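Local coordinates for alanine racemase (Oenococcus oeni PSU-1, PDB 3HUR), which belongs to the alanine racemase family, whose chains join an N-terminal TIM barrel to a mostly beta C-terminal domain, at residues T10-D15 / Y44-I49; A37-D42 / Q227-V232; D259-K264 / Q320-L325. All blocks are in the same frame, centred on the assembly; numbering follows the deposited sequence.

Interaction 1. Residues T10-D15 / Y44-I49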
ATOM      1  N   THR A  10      17.452   7.411  10.713  1.00 24.14           N
ATOM      2  CA  THR A  10      16.243   7.803  11.355  1.00 23.90           C
ATOM      3  C   THR A  10      16.061   6.961  12.606  1.00 24.02           C
ATOM      4  O   THR A  10      16.607   5.877  12.699  1.00 25.35           O
ATOM      5  CB  THR A  10      15.062   7.597  10.416  1.00 24.06           C
ATOM      6  OG1 THR A  10      14.991   6.213  10.011  1.00 25.08           O
ATOM      7  CG2 THR A  10      15.161   8.480   9.223  1.00 21.85           C
ATOM      8  N   TRP A  11      15.295   7.454  13.564  1.00 23.43           N
ATOM      9  CA  TRP A  11      15.008   6.714  14.771  1.00 23.10           C
ATOM     10  C   TRP A  11      13.825   7.336  15.552  1.00 22.80           C
ATOM     11  O   TRP A  11      13.418   8.470  15.277  1.00 22.95           O
ATOM     12  CB  TRP A  11      16.260   6.664  15.645  1.00 22.95           C
ATOM     13  CG  TRP A  11      16.728   7.977  16.135  1.00 24.20           C
ATOM     14  CD1 TRP A  11      16.390   8.583  17.301  1.00 27.39           C
ATOM     15  CD2 TRP A  11      17.655   8.862  15.476  1.00 28.25           C
ATOM     16  NE1 TRP A  11      17.027   9.816  17.403  1.00 29.95           N
ATOM     17  CE2 TRP A  11      17.801  10.003  16.291  1.00 27.06           C
ATOM     18  CE3 TRP A  11      18.371   8.798  14.271  1.00 27.26           C
ATOM     19  CZ2 TRP A  11      18.638  11.038  15.961  1.00 28.84           C
ATOM     20  CZ3 TRP A  11      19.170   9.844  13.934  1.00 28.05           C
ATOM     21  CH2 TRP A  11      19.314  10.948  14.775  1.00 28.38           C
ATOM     22  N   VAL A  12      13.276   6.584  16.502  1.00 22.97           N
ATOM     23  CA  VAL A  12      12.219   7.061  17.420  1.00 22.68           C
ATOM     24  C   VAL A  12      12.882   7.336  18.713  1.00 23.80           C
ATOM     25  O   VAL A  12      13.462   6.445  19.304  1.00 23.32           O
ATOM     26  CB  VAL A  12      11.139   6.021  17.768  1.00 22.59           C
ATOM     27  CG1 VAL A  12      10.114   6.632  18.763  1.00 18.52           C
ATOM     28  CG2 VAL A  12      10.448   5.533  16.523  1.00 23.03           C
ATOM     29  N   SER A  13      12.774   8.584  19.146  1.00 25.24           N
ATOM     30  CA  SER A  13      13.426   9.066  20.334  1.00 25.74           C
ATOM     31  C   SER A  13      12.363   9.076  21.446  1.00 26.53           C
ATOM     32  O   SER A  13      11.322   9.692  21.295  1.00 26.64           O
ATOM     33  CB  SER A  13      13.940  10.476  20.054  1.00 25.25           C
ATOM     34  OG  SER A  13      14.448  11.017  21.239  1.00 27.30           O
ATOM     35  N   VAL A  14      12.659   8.416  22.550  1.00 27.10           N
ATOM     36  CA  VAL A  14      11.739   8.192  23.635  1.00 28.01           C
ATOM     37  C   VAL A  14      12.310   8.794  24.943  1.00 29.70           C
ATOM     38  O   VAL A  14      13.322   8.334  25.469  1.00 31.37           O
ATOM     39  CB  VAL A  14      11.547   6.681  23.876  1.00 28.09           C
ATOM     40  CG1 VAL A  14      10.616   6.468  25.064  1.00 26.93           C
ATOM     41  CG2 VAL A  14      11.050   5.958  22.611  1.00 25.34           C
ATOM     42  N   ASP A  15      11.668   9.821  25.460  1.00 30.42           N
ATOM     43  CA  ASP A  15      12.150  10.499  26.648  1.00 30.97           C
ATOM     44  C   ASP A  15      11.539   9.882  27.916  1.00 31.29           C
ATOM     45  O   ASP A  15      10.344  10.080  28.219  1.00 30.92           O
ATOM     46  CB  ASP A  15      11.772  11.964  26.539  1.00 31.40           C
ATOM     47  CG  ASP A  15      11.937  12.687  27.826  1.00 31.92           C
ATOM     48  OD1 ASP A  15      12.280  12.022  28.828  1.00 31.74           O
ATOM     49  OD2 ASP A  15      11.698  13.906  27.827  1.00 33.22           O
ATOM     50  N   TYR A  44       3.834  -0.278  24.332  1.00 22.58           N
ATOM     51  CA  TYR A  44       3.110   0.440  23.278  1.00 23.91           C
ATOM     52  C   TYR A  44       4.058   0.736  22.187  1.00 23.66           C
ATOM     53  O   TYR A  44       4.111   1.813  21.705  1.00 24.46           O
ATOM     54  CB  TYR A  44       2.409   1.699  23.825  1.00 24.02           C
ATOM     55  CG  TYR A  44       1.320   1.274  24.733  1.00 26.11           C
ATOM     56  CD1 TYR A  44       1.518   1.176  26.099  1.00 30.96           C
ATOM     57  CD2 TYR A  44       0.128   0.853  24.220  1.00 28.63           C
ATOM     58  CE1 TYR A  44       0.486   0.735  26.951  1.00 32.21           C
ATOM     59  CE2 TYR A  44      -0.887   0.400  25.030  1.00 31.85           C
ATOM     60  CZ  TYR A  44      -0.708   0.351  26.403  1.00 34.38           C
ATOM     61  OH  TYR A  44      -1.742  -0.137  27.189  1.00 39.85           O
ATOM     62  N   GLY A  45       4.833  -0.262  21.825  1.00 24.51           N
ATOM     63  CA  GLY A  45       5.856  -0.094  20.816  1.00 25.92           C
ATOM     64  C   GLY A  45       6.965   0.896  21.114  1.00 26.07           C
ATOM     65  O   GLY A  45       7.660   1.300  20.194  1.00 26.51           O
ATOM     66  N   LEU A  46       7.149   1.250  22.379  1.00 26.46           N
ATOM     67  CA  LEU A  46       8.202   2.188  22.780  1.00 27.34           C
ATOM     68  C   LEU A  46       9.254   1.542  23.660  1.00 28.13           C
ATOM     69  O   LEU A  46      10.331   2.127  23.855  1.00 29.82           O
ATOM     70  CB  LEU A  46       7.627   3.408  23.515  1.00 27.55           C
ATOM     71  CG  LEU A  46       6.626   4.217  22.716  1.00 28.37           C
ATOM     72  CD1 LEU A  46       6.324   5.493  23.436  1.00 30.01           C
ATOM     73  CD2 LEU A  46       7.152   4.497  21.323  1.00 29.30           C
ATOM     74  N   GLY A  47       8.957   0.361  24.205  1.00 28.34           N
ATOM     75  CA  GLY A  47       9.961  -0.442  24.895  1.00 27.53           C
ATOM     76  C   GLY A  47       9.572  -0.708  26.332  1.00 26.93           C
ATOM     77  O   GLY A  47       9.660   0.132  27.166  1.00 26.82           O
ATOM     78  N   ALA A  48       9.152  -1.908  26.631  1.00 27.15           N
ATOM     79  CA  ALA A  48       8.588  -2.172  27.949  1.00 27.34           C
ATOM     80  C   ALA A  48       9.681  -2.153  29.028  1.00 27.16           C
ATOM     81  O   ALA A  48       9.522  -1.607  30.095  1.00 28.24           O
ATOM     82  CB  ALA A  48       7.843  -3.471  27.931  1.00 25.88           C
ATOM     83  N   ILE A  49      10.812  -2.738  28.733  1.00 27.43           N
ATOM     84  CA  ILE A  49      11.883  -2.823  29.700  1.00 27.21           C
ATOM     85  C   ILE A  49      12.387  -1.460  30.155  1.00 27.90           C
ATOM     86  O   ILE A  49      12.309  -1.180  31.332  1.00 28.77           O
ATOM     87  CB  ILE A  49      12.996  -3.661  29.132  1.00 27.15           C
ATOM     88  CG1 ILE A  49      12.429  -5.020  28.803  1.00 27.81           C
ATOM     89  CG2 ILE A  49      14.155  -3.777  30.077  1.00 26.27           C
ATOM     90  CD1 ILE A  49      13.233  -6.134  29.247  1.00 30.61           C
TER

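Interaction 2. Residues A37-D42 / Q227-V232. With SO4 (sulfate ion), chain D; SO4 (sulfate ion), chain B.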
ATOM      1  N   ALA A  37       1.335   0.378  36.068  1.00 34.52           N
ATOM      2  CA  ALA A  37       1.670   0.839  34.707  1.00 33.35           C
ATOM      3  C   ALA A  37       1.379  -0.283  33.759  1.00 32.26           C
ATOM      4  O   ALA A  37       1.907  -1.375  33.945  1.00 32.47           O
ATOM      5  CB  ALA A  37       3.112   1.200  34.636  1.00 33.06           C
ATOM      6  N   VAL A  38       0.485  -0.050  32.795  1.00 31.32           N
ATOM      7  CA  VAL A  38       0.147  -1.068  31.834  1.00 30.48           C
ATOM      8  C   VAL A  38       1.093  -0.892  30.632  1.00 30.93           C
ATOM      9  O   VAL A  38       1.178   0.161  30.041  1.00 30.36           O
ATOM     10  CB  VAL A  38      -1.360  -1.019  31.415  1.00 31.09           C
ATOM     11  CG1 VAL A  38      -1.689  -2.134  30.428  1.00 28.61           C
ATOM     12  CG2 VAL A  38      -2.300  -1.144  32.623  1.00 29.06           C
ATOM     13  N   LEU A  39       1.780  -1.965  30.288  1.00 30.81           N
ATOM     14  CA  LEU A  39       2.745  -1.980  29.247  1.00 30.93           C
ATOM     15  C   LEU A  39       2.415  -3.101  28.287  1.00 31.57           C
ATOM     16  O   LEU A  39       2.984  -4.181  28.364  1.00 34.43           O
ATOM     17  CB  LEU A  39       4.098  -2.258  29.868  1.00 30.88           C
ATOM     18  CG  LEU A  39       4.651  -1.086  30.671  1.00 32.60           C
ATOM     19  CD1 LEU A  39       6.025  -1.478  31.123  1.00 34.26           C
ATOM     20  CD2 LEU A  39       4.684   0.231  29.827  1.00 34.10           C
ATOM     21  N   LYS A  40       1.499  -2.889  27.366  1.00 30.79           N
ATOM     22  CA  LYS A  40       1.208  -3.933  26.413  1.00 29.56           C
ATOM     23  C   LYS A  40       1.963  -3.643  25.128  1.00 28.02           C
ATOM     24  O   LYS A  40       2.350  -2.498  24.864  1.00 26.40           O
ATOM     25  CB  LYS A  40      -0.275  -3.994  26.158  1.00 30.23           C
ATOM     26  CG  LYS A  40      -1.126  -4.152  27.406  1.00 33.16           C
ATOM     27  CD  LYS A  40      -2.566  -4.044  27.012  1.00 37.95           C
ATOM     28  CE  LYS A  40      -3.559  -4.378  28.120  1.00 39.96           C
ATOM     29  NZ  LYS A  40      -4.911  -4.184  27.504  1.00 40.85           N
ATOM     30  N   ALA A  41       2.210  -4.688  24.351  1.00 26.89           N
ATOM     31  CA  ALA A  41       2.830  -4.518  23.032  1.00 27.54           C
ATOM     32  C   ALA A  41       4.189  -3.830  23.144  1.00 26.47           C
ATOM     33  O   ALA A  41       4.426  -2.821  22.508  1.00 25.39           O
ATOM     34  CB  ALA A  41       1.896  -3.692  22.096  1.00 27.62           C
ATOM     35  N   ASP A  42       5.040  -4.369  24.014  1.00 25.65           N
ATOM     36  CA  ASP A  42       6.355  -3.829  24.247  1.00 25.64           C
ATOM     37  C   ASP A  42       6.316  -2.363  24.534  1.00 24.18           C
ATOM     38  O   ASP A  42       6.980  -1.552  23.848  1.00 24.48           O
ATOM     39  CB  ASP A  42       7.272  -4.131  23.032  1.00 26.92           C
ATOM     40  CG  ASP A  42       8.766  -3.888  23.323  1.00 30.21           C
ATOM     41  OD1 ASP A  42       9.519  -3.787  22.328  1.00 36.61           O
ATOM     42  OD2 ASP A  42       9.190  -3.813  24.514  1.00 33.45           O
ATOM     43  N   GLN A 227      -2.246   3.224  27.615  1.00 29.47           N
ATOM     44  CA  GLN A 227      -1.934   3.997  26.435  1.00 29.89           C
ATOM     45  C   GLN A 227      -1.572   5.418  26.712  1.00 29.66           C
ATOM     46  O   GLN A 227      -0.880   6.048  25.887  1.00 30.34           O
ATOM     47  CB  GLN A 227      -3.104   4.108  25.522  1.00 30.74           C
ATOM     48  CG  GLN A 227      -3.514   2.915  24.837  1.00 33.60           C
ATOM     49  CD  GLN A 227      -4.426   3.270  23.671  1.00 37.87           C
ATOM     50  OE1 GLN A 227      -5.528   2.738  23.558  1.00 39.58           O
ATOM     51  NE2 GLN A 227      -3.956   4.164  22.788  1.00 37.88           N
ATOM     52  N   LEU A 228      -2.065   5.968  27.806  1.00 28.60           N
ATOM     53  CA  LEU A 228      -1.823   7.371  28.069  1.00 28.54           C
ATOM     54  C   LEU A 228      -0.389   7.616  28.493  1.00 28.45           C
ATOM     55  O   LEU A 228       0.039   8.788  28.618  1.00 27.66           O
ATOM     56  CB  LEU A 228      -2.762   7.907  29.167  1.00 29.50           C
ATOM     57  CG  LEU A 228      -2.478   7.570  30.647  1.00 29.56           C
ATOM     58  CD1 LEU A 228      -1.312   8.315  31.224  1.00 29.32           C
ATOM     59  CD2 LEU A 228      -3.736   7.903  31.455  1.00 31.60           C
ATOM     60  N   ILE A 229       0.335   6.545  28.803  1.00 28.18           N
ATOM     61  CA  ILE A 229       1.718   6.713  29.216  1.00 28.93           C
ATOM     62  C   ILE A 229       2.537   7.417  28.139  1.00 29.60           C
ATOM     63  O   ILE A 229       3.415   8.197  28.438  1.00 30.46           O
ATOM     64  CB  ILE A 229       2.378   5.383  29.506  1.00 29.02           C
ATOM     65  CG1 ILE A 229       1.788   4.775  30.806  1.00 30.98           C
ATOM     66  CG2 ILE A 229       3.838   5.610  29.608  1.00 26.78           C
ATOM     67  CD1 ILE A 229       2.183   3.287  31.106  1.00 28.77           C
ATOM     68  N   SER A 230       2.232   7.134  26.880  1.00 29.62           N
ATOM     69  CA  SER A 230       2.991   7.679  25.773  1.00 29.32           C
ATOM     70  C   SER A 230       2.661   9.123  25.500  1.00 29.97           C
ATOM     71  O   SER A 230       3.381   9.793  24.746  1.00 28.98           O
ATOM     72  CB  SER A 230       2.730   6.876  24.522  1.00 29.03           C
ATOM     73  OG  SER A 230       1.467   7.163  23.959  1.00 28.13           O
ATOM     74  N   GLY A 231       1.580   9.612  26.099  1.00 30.06           N
ATOM     75  CA  GLY A 231       1.187  11.008  25.935  1.00 30.84           C
ATOM     76  C   GLY A 231       0.211  11.254  24.790  1.00 31.98           C
ATOM     77  O   GLY A 231      -0.120  12.407  24.454  1.00 32.00           O
ATOM     78  N   VAL A 232      -0.246  10.191  24.154  1.00 33.23           N
ATOM     79  CA  VAL A 232      -1.219  10.378  23.096  1.00 34.38           C
ATOM     80  C   VAL A 232      -2.622  10.576  23.688  1.00 36.43           C
ATOM     81  O   VAL A 232      -2.867  10.260  24.856  1.00 36.54           O
ATOM     82  CB  VAL A 232      -1.307   9.157  22.133  1.00 34.03           C
ATOM     83  CG1 VAL A 232       0.031   8.872  21.503  1.00 33.38           C
ATOM     84  CG2 VAL A 232      -1.905   7.945  22.836  1.00 30.80           C
TER
HETATM   85  S   SO4 D 397       4.534  -8.008  24.821  1.00 60.09           S
HETATM   86  O1  SO4 D 397       4.355  -7.812  23.393  1.00 60.27           O
HETATM   87  O2  SO4 D 397       3.275  -8.292  25.569  1.00 56.66           O
HETATM   88  O3  SO4 D 397       5.521  -9.084  24.900  1.00 59.23           O
HETATM   89  O4  SO4 D 397       5.125  -6.758  25.326  1.00 60.04           O
HETATM   90  S   SO4 B 395      -5.763   1.488  28.705  1.00 39.45           S
HETATM   91  O1  SO4 B 395      -5.115   1.673  27.431  1.00 43.49           O
HETATM   92  O2  SO4 B 395      -7.199   1.561  28.628  1.00 40.84           O
HETATM   93  O3  SO4 B 395      -5.520   0.145  29.143  1.00 39.22           O
HETATM   94  O4  SO4 B 395      -5.229   2.574  29.511  1.00 38.50           O

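Interaction 3. Residues D259-K264 / Q320-L325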
ATOM      1  N   ASP A 259      23.665  16.005   4.350  1.00 39.36           N
ATOM      2  CA  ASP A 259      24.355  16.829   3.375  1.00 41.25           C
ATOM      3  C   ASP A 259      23.880  18.286   3.488  1.00 43.42           C
ATOM      4  O   ASP A 259      22.683  18.550   3.622  1.00 43.69           O
ATOM      5  CB  ASP A 259      24.082  16.273   1.975  1.00 41.27           C
ATOM      6  CG  ASP A 259      25.018  16.848   0.887  1.00 42.37           C
ATOM      7  OD1 ASP A 259      26.177  17.176   1.217  1.00 41.21           O
ATOM      8  OD2 ASP A 259      24.579  16.934  -0.305  1.00 40.10           O
ATOM      9  N   VAL A 260      24.830  19.220   3.451  1.00 46.02           N
ATOM     10  CA  VAL A 260      24.543  20.668   3.354  1.00 48.04           C
ATOM     11  C   VAL A 260      25.210  21.278   2.107  1.00 49.64           C
ATOM     12  O   VAL A 260      26.403  21.077   1.873  1.00 49.27           O
ATOM     13  CB  VAL A 260      25.053  21.447   4.562  1.00 48.22           C
ATOM     14  CG1 VAL A 260      24.436  22.839   4.571  1.00 48.13           C
ATOM     15  CG2 VAL A 260      24.723  20.714   5.847  1.00 48.85           C
ATOM     16  N   ARG A 261      24.407  21.995   1.319  1.00 51.63           N
ATOM     17  CA  ARG A 261      24.832  22.644   0.087  1.00 53.11           C
ATOM     18  C   ARG A 261      24.461  24.139   0.137  1.00 54.88           C
ATOM     19  O   ARG A 261      23.323  24.491   0.471  1.00 54.18           O
ATOM     20  CB  ARG A 261      24.101  22.015  -1.096  1.00 53.04           C
ATOM     21  CG  ARG A 261      24.550  20.580  -1.520  1.00 53.41           C
ATOM     22  CD  ARG A 261      23.672  20.072  -2.672  1.00 52.19           C
ATOM     23  NE  ARG A 261      22.286  19.952  -2.232  1.00 52.48           N
ATOM     24  CZ  ARG A 261      21.194  19.964  -3.007  1.00 55.77           C
ATOM     25  NH1 ARG A 261      21.255  20.108  -4.330  1.00 55.96           N
ATOM     26  NH2 ARG A 261      19.995  19.845  -2.425  1.00 58.06           N
ATOM     27  N   PHE A 262      25.415  25.010  -0.199  1.00 57.16           N
ATOM     28  CA  PHE A 262      25.113  26.417  -0.518  1.00 59.04           C
ATOM     29  C   PHE A 262      24.482  26.411  -1.901  1.00 59.43           C
ATOM     30  O   PHE A 262      25.124  26.031  -2.859  1.00 59.69           O
ATOM     31  CB  PHE A 262      26.407  27.255  -0.515  1.00 60.00           C
ATOM     32  CG  PHE A 262      26.196  28.759  -0.452  1.00 62.65           C
ATOM     33  CD1 PHE A 262      26.748  29.503   0.594  1.00 64.88           C
ATOM     34  CD2 PHE A 262      25.486  29.436  -1.452  1.00 66.14           C
ATOM     35  CE1 PHE A 262      26.584  30.895   0.661  1.00 67.07           C
ATOM     36  CE2 PHE A 262      25.306  30.828  -1.394  1.00 67.23           C
ATOM     37  CZ  PHE A 262      25.859  31.560  -0.333  1.00 67.77           C
ATOM     38  N   VAL A 263      23.219  26.791  -1.982  1.00 60.38           N
ATOM     39  CA  VAL A 263      22.500  26.896  -3.231  1.00 61.56           C
ATOM     40  C   VAL A 263      22.133  28.362  -3.436  1.00 63.29           C
ATOM     41  O   VAL A 263      21.632  29.013  -2.505  1.00 64.00           O
ATOM     42  CB  VAL A 263      21.204  26.109  -3.168  1.00 61.66           C
ATOM     43  CG1 VAL A 263      20.357  26.377  -4.429  1.00 61.17           C
ATOM     44  CG2 VAL A 263      21.494  24.630  -2.968  1.00 60.99           C
ATOM     45  N   LYS A 264      22.345  28.881  -4.646  1.00 64.48           N
ATOM     46  CA  LYS A 264      22.297  30.336  -4.869  1.00 65.13           C
ATOM     47  C   LYS A 264      20.920  30.804  -5.359  1.00 65.67           C
ATOM     48  O   LYS A 264      20.191  30.059  -6.009  1.00 66.08           O
ATOM     49  CB  LYS A 264      23.433  30.788  -5.812  1.00 65.14           C
ATOM     50  N   GLN A 320      15.247  11.138   0.288  1.00 31.45           N
ATOM     51  CA  GLN A 320      15.811  12.458   0.413  1.00 32.01           C
ATOM     52  C   GLN A 320      14.689  13.454   0.604  1.00 31.39           C
ATOM     53  O   GLN A 320      13.737  13.492  -0.153  1.00 31.04           O
ATOM     54  CB  GLN A 320      16.603  12.858  -0.842  1.00 31.95           C
ATOM     55  CG  GLN A 320      17.864  12.076  -1.030  1.00 33.70           C
ATOM     56  CD  GLN A 320      18.363  12.112  -2.458  1.00 36.93           C
ATOM     57  OE1 GLN A 320      17.630  12.461  -3.376  1.00 40.72           O
ATOM     58  NE2 GLN A 320      19.599  11.734  -2.653  1.00 34.53           N
ATOM     59  N   THR A 321      14.867  14.287   1.594  1.00 30.90           N
ATOM     60  CA  THR A 321      14.007  15.388   1.847  1.00 31.50           C
ATOM     61  C   THR A 321      14.932  16.587   2.036  1.00 32.27           C
ATOM     62  O   THR A 321      15.992  16.464   2.689  1.00 31.96           O
ATOM     63  CB  THR A 321      13.193  15.119   3.127  1.00 31.19           C
ATOM     64  OG1 THR A 321      12.324  14.006   2.894  1.00 31.75           O
ATOM     65  CG2 THR A 321      12.373  16.292   3.500  1.00 28.97           C
ATOM     66  N   MET A 322      14.572  17.729   1.459  1.00 33.46           N
ATOM     67  CA  MET A 322      15.453  18.913   1.545  1.00 34.27           C
ATOM     68  C   MET A 322      14.857  20.005   2.441  1.00 34.98           C
ATOM     69  O   MET A 322      13.660  20.175   2.473  1.00 33.69           O
ATOM     70  CB  MET A 322      15.762  19.433   0.153  1.00 34.52           C
ATOM     71  CG  MET A 322      16.852  18.651  -0.598  1.00 34.05           C
ATOM     72  SD  MET A 322      17.068  19.344  -2.265  1.00 33.33           S
ATOM     73  CE  MET A 322      15.434  19.451  -2.833  1.00 18.76           C
ATOM     74  N   VAL A 323      15.706  20.698   3.196  1.00 37.07           N
ATOM     75  CA  VAL A 323      15.265  21.799   4.062  1.00 38.95           C
ATOM     76  C   VAL A 323      16.133  23.055   3.955  1.00 41.19           C
ATOM     77  O   VAL A 323      17.355  23.005   4.045  1.00 41.06           O
ATOM     78  CB  VAL A 323      15.224  21.331   5.549  1.00 39.16           C
ATOM     79  CG1 VAL A 323      14.945  22.494   6.492  1.00 38.42           C
ATOM     80  CG2 VAL A 323      14.176  20.241   5.722  1.00 38.82           C
ATOM     81  N   LYS A 324      15.479  24.198   3.796  1.00 44.40           N
ATOM     82  CA  LYS A 324      16.163  25.495   3.839  1.00 46.34           C
ATOM     83  C   LYS A 324      16.474  25.832   5.267  1.00 46.58           C
ATOM     84  O   LYS A 324      15.562  25.990   6.046  1.00 46.24           O
ATOM     85  CB  LYS A 324      15.284  26.613   3.245  1.00 47.49           C
ATOM     86  CG  LYS A 324      16.001  27.992   3.135  1.00 51.15           C
ATOM     87  CD  LYS A 324      15.059  29.123   2.694  1.00 56.80           C
ATOM     88  CE  LYS A 324      15.807  30.500   2.757  1.00 60.43           C
ATOM     89  NZ  LYS A 324      15.016  31.700   2.236  1.00 62.15           N
ATOM     90  N   LEU A 325      17.759  25.973   5.586  1.00 47.97           N
ATOM     91  CA  LEU A 325      18.232  26.276   6.945  1.00 48.84           C
ATOM     92  C   LEU A 325      18.388  27.793   7.166  1.00 50.68           C
ATOM     93  O   LEU A 325      18.559  28.551   6.213  1.00 51.15           O
ATOM     94  CB  LEU A 325      19.581  25.607   7.179  1.00 48.15           C
ATOM     95  CG  LEU A 325      19.721  24.125   6.793  1.00 48.15           C
ATOM     96  CD1 LEU A 325      21.201  23.668   6.749  1.00 44.06           C
ATOM     97  CD2 LEU A 325      18.891  23.253   7.737  1.00 45.36           C
TER

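Interaction 1. Residues T10-D15 / Y44-I49
The carbonyl oxygen of Leu46 accepts a hydrogen bond from the hydroxyl of Tyr374, and the CG2 methyl of Val14 lies beside it, 4.1 Å from Leu46 O. The rest of the contact is apolar. Val12 and Val14, two apart on strand 10-15, both project from the same face toward the turn 44-49, and the CD2 methyl of Leu46 reaches both. Leu46 CD2 is 4.4 Å from Val14 CG2 and 4.5 Å from Val12 CG1, a relaxed fit with no hydrogen bond between the segments. With CG1 of Val14 anti to its backbone N (chi1 178°), CG2 is the branch turned to Leu46. The backbone of the turn is unusual: Tyr44 and Gly45 have left-handed helical angles, and Gly47, again with positive phi, is the N-cap of helix 48-57. Arg372 holds the Gly45 carbonyl, while at the end of the strand Asp15 OD1 accepts the Ala18 N-H as N-cap of helix 16-30. Since strand 10-15 pairs with strands 251-263 and 372-375, the contact seats the turn after the first barrel strand against the beta domain, an interdomain junction of the alanine racemase fold.

Interaction 2. Residues A37-D42 / Q227-V232
This is a buried apolar contact at the C-terminal end of barrel strand 34-38, where one isoleucine from the 3-10 turn 227-230 packs against the end of the strand. The CD1 methyl of Ile229 does all the touching. It lies 3.5 Å from the carbonyl O of Val38, while the methyl CB of Ala37 is 4.2 Å from the same Ile229 CD1. Leu39 points its CB away from the turn, yet its CD2 returns to 4.2 Å from Ile229 CD1, the two side chains crossing at about a right angle. An extended chi2 (170°) carries CD1 of Ile229 out to the strand, and Leu23 and Phe55 from helices 16-30 and 48-57 pack around it. In the TIM barrel, strand 222-223 is the eighth and neighbours the first, 34-38, so the contact lies where the barrel closes. Two sulfate ions, probably from the crystallisation liquor, lie near this end of the strand. The Gln227 N-H points almost straight (170°) at O1 of one, with 3.3 Å between Gln227 N and that O1; Ser206 binds the same ion. Asp42 N donates to O4 of the second, 2.7 Å away, which Asn68 and Arg8 of the second subunit also bind.

Interaction 3. Residues D259-K264 / Q320-L325
Segments 259-264 and 320-325 do not pair directly: each runs antiparallel to strand 281-286, which lies between them, and their closest CA atoms, those of Val260 and Leu325, are 9.2 Å apart. Side chains bridge that distance over the middle strand. On one face CG1 of Val260 meets CD1 of Leu325 at 4.0 Å, methyl against methyl, with the two side chains crossing obliquely. The branch that touches is the one Val260 holds anti to its backbone N (chi1 -166°), whereas Leu325 directs its CB toward the other segment. Tyr282 packs beside Val260 and Ala284 beside Leu325, so the middle strand supplies the floor of this small apolar patch.

On the other face Arg261 and Met322 approach each other at a slant. As modelled, the guanidinium of Arg261, bent at chi3 (-63°), turns toward Met322, but the approach of Arg261 NH2 to Met322 SD is too short to be trusted, and the detail there remains doubtful. The guanidinium also makes a cation-pi contact with Tyr271 of the third subunit, while Gln320 NE2 is hydrogen-bonded to Tyr271 O of that subunit and to Tyr354 OH of the second; this face therefore borders the subunit interfaces of the assembly. Within the chain, Leu325 continues inward onto Met310 of strand 308-311 and Ile305 of strand 302-305, joining the outer part of strand 251-263 to the core of the C-terminal beta domain.

Interactions 1 and 2 are buried near the middle of the chain, their centres 11 Å apart, and share the left-handed turn 41-45: the Asp42 carboxylate takes the Ala48 N-H, and Tyr44 packs on Val38. Interaction 2 lies within the barrel domain, between a strand end and the helix layer, with sulfates bound at its polar margins, while interaction 1 ties the same turn to the beta domain. Interaction 3 is partly exposed, its centre 29 Å from that of interaction 1. The two reach one mixed sheet, in which strands 10-15 and 251-263 are neighbours. Methyl groups carry all three contacts, but interaction 3 borders another subunit, where Arg261 makes a cation-pi contact with Tyr271 of the third subunit.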